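Local coordinates for protein beta-lactamase (PDB 6PQ9) that probably hydrolyses the amide bond of beta-lactam antibiotics to give substituted beta-amino acids, at residues E123-K126 / A127-R131. The protein carries 1 engineered substitution. Sequence-based numbering, arbitrary orientation.
Sequences EILK and ATVSR
The carbonyl oxygen of I124 is gripped twice by T128. Its hydroxyl OG1 gives I124 O a hydrogen bond of 2.7 Å. The backbone N of T128 gives the same I124 O a second one of 3.0 Å. The two donors come in from opposite faces of the carbonyl plane, the hydroxyl tilted 32° out of it, so the oxygen is held between them. T128 can do this because OG1 stands beside its own backbone N (chi1 -56°), turned back toward the preceding turn; the buried hydroxyl finds its acceptor within the helix. I124 and T128 run side by side in the same direction, with I124 CG2 4.1 Å from T128 OG1.

The other i to i+4 bonds of the alpha-helix continue around this pair: A127 N, V129 N and S130 N bond to E123 O, L125 O and K126 O. On another side of the helix, the K126 chain leaves with CG anti to its backbone N and bends at chi2 (74°), which carries it along the helix toward S130. There NZ gives a 3.2 Å hydrogen bond to S130 OG, an oxygen also hydrogen-bonded to T212 O. L125 CD2 and V129 CG2 meet more loosely, at 4.4 Å.

These residues make up most of helix 121-130, which leads into the SDN loop of class A beta-lactamases. A backbone hydrogen bond between A127 and D133 ties the helix to that loop, and T128 lies against K71. L125 and V129 pack on A75 of helix 70-85, V129 also touches T212 and M213 of helix 203-214, I124 and T128 lean on L140 of helix 134-144, and A127 meets L108 of helix 107-111. Just before the helix runs strand 117-120, whose S120 OG is hydrogen-bonded to E123 N.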
loop_
_atom_site.group_PDB
_atom_site.type_symbol
_atom_site.label_atom_id
_atom_site.label_comp_id
_atom_site.label_asym_id
_atom_site.label_seq_id
_atom_site.Cartn_x
_atom_site.Cartn_y
_atom_site.Cartn_z
ATOM N N GLU A 123 14.598 -1.088 -11.836
ATOM C CA GLU A 123 13.606 -1.876 -12.560
ATOM C C GLU A 123 12.845 -2.824 -11.628
ATOM O O GLU A 123 11.637 -3.034 -11.806
ATOM C CB GLU A 123 14.261 -2.655 -13.704
ATOM C CG GLU A 123 13.228 -3.441 -14.531
ATOM C CD GLU A 123 13.842 -4.367 -15.576
ATOM O OE1 GLU A 123 15.025 -4.186 -15.928
ATOM O OE2 GLU A 123 13.122 -5.268 -16.062
ATOM N N ILE A 124 13.523 -3.403 -10.634
ATOM C CA ILE A 124 12.838 -4.273 -9.679
ATOM C C ILE A 124 11.861 -3.471 -8.823
ATOM O O ILE A 124 10.761 -3.943 -8.509
ATOM C CB ILE A 124 13.858 -5.026 -8.805
ATOM C CG1 ILE A 124 14.855 -5.797 -9.677
ATOM C CG2 ILE A 124 13.139 -5.966 -7.840
ATOM C CD1 ILE A 124 16.162 -6.104 -8.987
ATOM N N LEU A 125 12.251 -2.255 -8.424
ATOM C CA LEU A 125 11.375 -1.406 -7.625
ATOM C C LEU A 125 10.147 -0.972 -8.411
ATOM O O LEU A 125 9.040 -0.913 -7.867
ATOM C CB LEU A 125 12.140 -0.172 -7.154
ATOM C CG LEU A 125 12.785 -0.220 -5.778
ATOM C CD1 LEU A 125 13.582 1.054 -5.599
ATOM C CD2 LEU A 125 11.709 -0.372 -4.716
ATOM N N LYS A 126 10.341 -0.599 -9.674
ATOM C CA LYS A 126 9.221 -0.204 -10.513
ATOM C C LYS A 126 8.203 -1.342 -10.625
ATOM O O LYS A 126 7.001 -1.140 -10.402
ATOM C CB LYS A 126 9.752 0.230 -11.881
ATOM C CG LYS A 126 8.694 0.429 -12.952
ATOM C CD LYS A 126 7.888 1.703 -12.723
ATOM C CE LYS A 126 7.026 2.022 -13.931
ATOM N NZ LYS A 126 5.871 2.901 -13.576
ATOM N N ALA A 127 8.675 -2.556 -10.926
ATOM C CA ALA A 127 7.779 -3.712 -10.996
ATOM C C ALA A 127 7.046 -3.941 -9.677
ATOM O O ALA A 127 5.850 -4.262 -9.665
ATOM C CB ALA A 127 8.567 -4.971 -11.368
ATOM N N THR A 128 7.762 -3.819 -8.557
ATOM C CA THR A 128 7.181 -4.142 -7.260
ATOM C C THR A 128 6.141 -3.110 -6.836
ATOM O O THR A 128 5.061 -3.476 -6.358
ATOM C CB THR A 128 8.295 -4.249 -6.223
ATOM O OG1 THR A 128 9.262 -5.211 -6.667
ATOM C CG2 THR A 128 7.735 -4.648 -4.859
ATOM N N VAL A 129 6.433 -1.824 -7.004
ATOM C CA VAL A 129 5.521 -0.785 -6.521
ATOM C C VAL A 129 4.421 -0.486 -7.528
ATOM O O VAL A 129 3.239 -0.469 -7.177
ATOM C CB VAL A 129 6.292 0.498 -6.156
ATOM C CG1 VAL A 129 5.303 1.558 -5.685
ATOM C CG2 VAL A 129 7.346 0.193 -5.090
ATOM N N SER A 130 4.774 -0.217 -8.788
ATOM C CA SER A 130 3.748 0.164 -9.757
ATOM C C SER A 130 2.919 -1.016 -10.225
ATOM O O SER A 130 1.736 -0.846 -10.537
ATOM C CB SER A 130 4.375 0.835 -10.973
ATOM O OG SER A 130 4.894 2.096 -10.613
ATOM N N ARG A 131 3.514 -2.205 -10.302
ATOM C CA ARG A 131 2.829 -3.371 -10.844
ATOM C C ARG A 131 2.669 -4.479 -9.818
ATOM O O ARG A 131 2.158 -5.553 -10.162
ATOM C CB ARG A 131 3.571 -3.909 -12.087
ATOM C CG ARG A 131 3.688 -2.906 -13.221
ATOM C CD ARG A 131 3.826 -3.591 -14.572
ATOM N NE ARG A 131 2.580 -4.275 -14.939
ATOM C CZ ARG A 131 2.449 -5.150 -15.938
ATOM N NH1 ARG A 131 3.492 -5.473 -16.711
ATOM N NH2 ARG A 131 1.259 -5.704 -16.166
#